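Local coordinates for protein putative NADPH:quinone oxidoreductase (Ralstonia eutropha, PDB 3IUP) that binds NADPH and probably uses it to reduce quinones, as a putative NADPH:quinone oxidoreductase with an alcohol dehydrogenase GroES-like domain, at residues L6-L18 and M81-V94. Numbering follows the deposited sequence. Where two conformers were deposited one is given.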
loop_
_atom_site.group_PDB
_atom_site.type_symbol
_atom_site.label_atom_id
_atom_site.label_comp_id
_atom_site.label_asym_id
_atom_site.label_seq_id
_atom_site.Cartn_x
_atom_site.Cartn_y
_atom_site.Cartn_z
ATOM N N LEU A 6 5.810 41.779 10.947
ATOM C CA LEU A 6 5.684 40.598 11.769
ATOM C C LEU A 6 5.534 39.332 10.929
ATOM O O LEU A 6 4.955 39.350 9.833
ATOM C CB LEU A 6 4.462 40.741 12.694
ATOM C CG LEU A 6 4.524 41.923 13.663
ATOM C CD1 LEU A 6 3.237 41.933 14.465
ATOM C CD2 LEU A 6 5.746 41.761 14.553
ATOM N N GLN A 7 6.041 38.232 11.477
ATOM C CA GLN A 7 5.832 36.901 10.910
ATOM C C GLN A 7 5.689 35.907 12.031
ATOM O O GLN A 7 6.408 35.984 13.008
ATOM C CB GLN A 7 7.000 36.462 10.047
ATOM C CG GLN A 7 7.375 37.450 8.998
ATOM C CD GLN A 7 8.172 36.826 7.901
ATOM O OE1 GLN A 7 8.722 35.738 8.067
ATOM N NE2 GLN A 7 8.253 37.517 6.767
ATOM N N LEU A 8 4.750 34.985 11.906
ATOM C CA LEU A 8 4.596 33.998 12.959
ATOM C C LEU A 8 5.774 33.022 12.930
ATOM O O LEU A 8 6.286 32.667 11.836
ATOM C CB LEU A 8 3.293 33.249 12.720
ATOM C CG LEU A 8 2.843 32.203 13.705
ATOM C CD1 LEU A 8 1.268 32.274 13.621
ATOM C CD2 LEU A 8 3.405 30.811 13.361
ATOM N N ARG A 9 6.201 32.569 14.094
ATOM C CA ARG A 9 7.224 31.542 14.192
ATOM C C ARG A 9 6.788 30.425 15.142
ATOM O O ARG A 9 6.172 30.688 16.206
ATOM C CB ARG A 9 8.547 32.133 14.670
ATOM C CG ARG A 9 9.192 33.093 13.645
ATOM C CD ARG A 9 9.788 32.323 12.489
ATOM N NE ARG A 9 10.501 33.165 11.528
ATOM C CZ ARG A 9 9.902 33.759 10.490
ATOM N NH1 ARG A 9 8.578 33.649 10.317
ATOM N NH2 ARG A 9 10.613 34.487 9.649
ATOM N N SER A 10 7.118 29.210 14.759
ATOM C CA SER A 10 6.863 28.025 15.571
ATOM C C SER A 10 8.211 27.372 15.917
ATOM O O SER A 10 8.916 26.899 15.055
ATOM C CB SER A 10 6.003 27.034 14.809
ATOM O OG SER A 10 5.822 25.836 15.563
ATOM N N ARG A 11 8.536 27.310 17.198
ATOM C CA ARG A 11 9.822 26.768 17.623
ATOM C C ARG A 11 9.633 25.593 18.575
ATOM O O ARG A 11 9.093 25.743 19.669
ATOM C CB ARG A 11 10.634 27.876 18.290
ATOM C CG ARG A 11 12.097 27.580 18.345
ATOM C CD ARG A 11 12.974 28.804 18.560
ATOM N NE ARG A 11 14.278 28.269 18.852
ATOM C CZ ARG A 11 14.817 28.235 20.065
ATOM N NH1 ARG A 11 14.218 28.844 21.099
ATOM N NH2 ARG A 11 15.979 27.648 20.222
ATOM N N ILE A 12 10.069 24.411 18.149
ATOM C CA ILE A 12 10.130 23.264 19.099
ATOM C C ILE A 12 11.571 23.130 19.550
ATOM O O ILE A 12 12.483 22.904 18.740
ATOM C CB ILE A 12 9.589 21.950 18.522
ATOM C CG1 ILE A 12 8.110 22.133 18.207
ATOM C CG2 ILE A 12 9.849 20.774 19.561
ATOM C CD1 ILE A 12 7.510 21.011 17.566
ATOM N N LYS A 13 11.758 23.243 20.852
ATOM C CA LYS A 13 13.071 23.287 21.454
ATOM C C LYS A 13 13.477 21.912 21.969
ATOM O O LYS A 13 12.637 21.027 22.223
ATOM C CB LYS A 13 13.071 24.300 22.575
ATOM C CG LYS A 13 12.510 25.611 22.158
ATOM C CD LYS A 13 12.356 26.571 23.272
ATOM C CE LYS A 13 11.555 27.773 22.813
ATOM N NZ LYS A 13 11.501 28.792 23.876
ATOM N N SER A 14 14.781 21.735 22.125
ATOM C CA SER A 14 15.315 20.483 22.599
ATOM C C SER A 14 14.822 20.222 24.017
ATOM O O SER A 14 14.770 19.077 24.427
ATOM C CB SER A 14 16.849 20.505 22.516
ATOM O OG SER A 14 17.192 20.259 21.159
ATOM N N SER A 15 14.469 21.283 24.738
ATOM C CA SER A 15 13.841 21.184 26.064
ATOM C C SER A 15 12.456 20.496 26.099
ATOM O O SER A 15 11.957 20.208 27.198
ATOM C CB SER A 15 13.695 22.582 26.645
ATOM O OG SER A 15 12.710 23.344 25.969
ATOM N N GLY A 16 11.840 20.226 24.941
ATOM C CA GLY A 16 10.513 19.595 24.889
ATOM C C GLY A 16 9.391 20.620 24.822
ATOM O O GLY A 16 8.218 20.262 24.885
ATOM N N GLU A 17 9.740 21.896 24.688
ATOM C CA GLU A 17 8.767 22.970 24.671
ATOM C C GLU A 17 8.531 23.469 23.242
ATOM O O GLU A 17 9.457 23.719 22.526
ATOM C CB GLU A 17 9.243 24.120 25.528
ATOM C CG GLU A 17 8.397 25.399 25.435
ATOM C CD GLU A 17 8.931 26.570 26.272
ATOM O OE1 GLU A 17 8.737 26.530 27.503
ATOM O OE2 GLU A 17 9.503 27.560 25.715
ATOM N N LEU A 18 7.265 23.622 22.882
ATOM C CA LEU A 18 6.825 24.398 21.724
ATOM C C LEU A 18 6.615 25.839 22.172
ATOM O O LEU A 18 5.966 26.070 23.155
ATOM C CB LEU A 18 5.505 23.832 21.172
ATOM C CG LEU A 18 4.811 24.707 20.119
ATOM C CD1 LEU A 18 5.612 24.762 18.822
ATOM C CD2 LEU A 18 3.372 24.287 19.820
HETATM N N MSE A 81 9.373 13.066 20.509
HETATM C CA MSE A 81 10.534 13.955 20.239
HETATM C C MSE A 81 11.376 13.460 19.066
HETATM O O MSE A 81 11.927 14.285 18.305
HETATM C CB MSE A 81 11.364 14.173 21.490
HETATM C CG MSE A 81 10.697 15.087 22.528
HETATM SE SE MSE A 81 10.644 16.929 21.879
HETATM C CE MSE A 81 12.632 17.230 21.969
ATOM N N ARG A 82 11.438 12.134 18.881
ATOM C CA ARG A 82 12.148 11.538 17.745
ATOM C C ARG A 82 11.553 12.053 16.448
ATOM O O ARG A 82 12.290 12.401 15.514
ATOM C CB ARG A 82 12.136 9.977 17.774
ATOM N N SER A 83 10.220 12.125 16.395
ATOM C CA SER A 83 9.524 12.641 15.237
ATOM C C SER A 83 9.820 14.120 15.034
ATOM O O SER A 83 9.700 14.600 13.919
ATOM C CB SER A 83 7.999 12.456 15.348
ATOM O OG SER A 83 7.411 13.285 16.343
HETATM N N MSE A 84 10.193 14.823 16.091
HETATM C CA MSE A 84 10.477 16.278 15.951
HETATM C C MSE A 84 11.954 16.563 15.681
HETATM O O MSE A 84 12.334 17.721 15.476
HETATM C CB MSE A 84 10.052 17.004 17.210
HETATM C CG MSE A 84 8.545 16.978 17.480
HETATM SE SE MSE A 84 7.534 18.071 16.251
HETATM C CE MSE A 84 7.060 16.817 14.940
ATOM N N ALA A 85 12.769 15.507 15.661
ATOM C CA ALA A 85 14.225 15.640 15.625
ATOM C C ALA A 85 14.723 16.638 14.562
ATOM O O ALA A 85 15.569 17.466 14.853
ATOM C CB ALA A 85 14.871 14.274 15.389
ATOM N N GLY A 86 14.190 16.548 13.349
ATOM C CA GLY A 86 14.624 17.387 12.226
ATOM C C GLY A 86 14.429 18.905 12.411
ATOM O O GLY A 86 15.085 19.706 11.714
ATOM N N ARG A 87 13.559 19.309 13.339
ATOM C CA ARG A 87 13.244 20.728 13.515
ATOM C C ARG A 87 13.612 21.270 14.890
ATOM O O ARG A 87 13.266 22.401 15.226
ATOM C CB ARG A 87 11.764 21.015 13.220
ATOM C CG ARG A 87 10.774 20.326 14.138
ATOM C CD ARG A 87 9.376 20.776 13.832
ATOM N NE ARG A 87 9.157 22.156 14.241
ATOM C CZ ARG A 87 7.978 22.750 14.277
ATOM N NH1 ARG A 87 6.883 22.082 13.914
ATOM N NH2 ARG A 87 7.881 24.013 14.641
ATOM N N LEU A 88 14.285 20.465 15.702
ATOM C CA LEU A 88 14.599 20.888 17.066
ATOM C C LEU A 88 15.457 22.151 17.012
ATOM O O LEU A 88 16.457 22.212 16.270
ATOM C CB LEU A 88 15.273 19.789 17.893
ATOM C CG LEU A 88 14.418 18.541 18.205
ATOM C CD1 LEU A 88 15.216 17.476 18.961
ATOM C CD2 LEU A 88 13.122 18.952 18.945
ATOM N N ASP A 89 15.060 23.134 17.814
ATOM C CA ASP A 89 15.767 24.397 17.984
ATOM C C ASP A 89 15.749 25.264 16.721
ATOM O O ASP A 89 16.524 26.217 16.614
ATOM C CB ASP A 89 17.187 24.145 18.507
ATOM C CG ASP A 89 17.159 23.290 19.786
ATOM O OD1 ASP A 89 16.336 23.634 20.676
ATOM O OD2 ASP A 89 17.913 22.304 19.885
ATOM N N ALA A 90 14.870 24.934 15.790
ATOM C CA ALA A 90 14.704 25.739 14.565
ATOM C C ALA A 90 13.499 26.655 14.713
ATOM O O ALA A 90 12.417 26.226 15.144
ATOM C CB ALA A 90 14.535 24.836 13.322
ATOM N N SER A 91 13.643 27.911 14.316
ATOM C CA SER A 91 12.537 28.803 14.325
ATOM C C SER A 91 11.820 28.734 12.982
ATOM O O SER A 91 12.340 29.203 11.957
ATOM C CB SER A 91 13.009 30.211 14.655
ATOM O OG SER A 91 11.957 31.125 14.541
HETATM N N MSE A 92 10.674 28.081 12.944
HETATM C CA MSE A 92 10.016 27.752 11.669
HETATM C C MSE A 92 8.952 28.735 11.297
HETATM O O MSE A 92 8.019 28.959 12.040
HETATM C CB MSE A 92 9.339 26.369 11.709
HETATM C CG MSE A 92 10.175 25.243 12.198
HETATM SE SE MSE A 92 11.624 24.875 10.963
HETATM C CE MSE A 92 10.623 23.685 9.801
ATOM N N PRO A 93 9.057 29.334 10.102
ATOM C CA PRO A 93 7.942 30.060 9.564
ATOM C C PRO A 93 6.817 29.094 9.199
ATOM O O PRO A 93 7.052 27.900 9.009
ATOM C CB PRO A 93 8.530 30.731 8.311
ATOM C CG PRO A 93 9.937 30.414 8.270
ATOM C CD PRO A 93 10.184 29.253 9.156
ATOM N N VAL A 94 5.592 29.591 9.101
ATOM C CA VAL A 94 4.452 28.704 8.891
ATOM C C VAL A 94 3.559 29.295 7.817
ATOM O O VAL A 94 3.526 30.515 7.627
ATOM C CB VAL A 94 3.679 28.492 10.222
ATOM C CG1 VAL A 94 2.491 27.528 10.014
ATOM C CG2 VAL A 94 4.598 27.945 11.287
HETATM O O HOH W 1 5.537 32.495 9.261
HETATM O O HOH W 2 11.125 23.950 15.533
#
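Leu8 lays CD2 against CG2 of Val94 where strand 6-12, continuing into a beta hairpin with strand 17-26, takes the short strand 90-93 as an antiparallel edge strand of a five-stranded sheet. Beside this apolar touch a water hydrogen-bonded to Leu8 O and to Val94 N links the two backbones. Arg9 bends at chi2 (-74°), and its guanidinium comes to lie with one face over Pro93, whose CG sits 4.0 Å above the plane; in the conformer given, NH1 and NH2 both reach Gln7 OE1 in that plane, and NH1 also bonds to Leu8 O. Ser10 and Met92 form the hydrogen-bonded pair of the ladder, Ser10 N to Met92 O at 2.9 Å and Met92 N to Ser10 O at 3.0 Å. A chi1 of 176° turns Ser10 OG to Arg87 NH2, 2.9 Å away; Arg87 NH1 hydrogen-bonds to Leu51 O and Ser10 OG to Leu52 O, both in helix 46-53.

Ile12 places CD1 over the centre of the other flat group, 3.7 Å above the Arg87 guanidinium. Here the ladder opens: a second water accepts from Ile12 N and Arg87 NE and donates to Arg87 O and Ala90 O, joining the two backbones and the arginine side chain. Past it, Asp89 N bonds to Ile12 O at 2.7 Å. In the type I turn from Lys13 to Gly16, the Asp89 carboxylate receives Ser14 N on OD1 at 2.9 Å and, at an unusually short 2.5 Å, Ser14 OG on OD2, both from the syn side but tilted about 30° out of its plane.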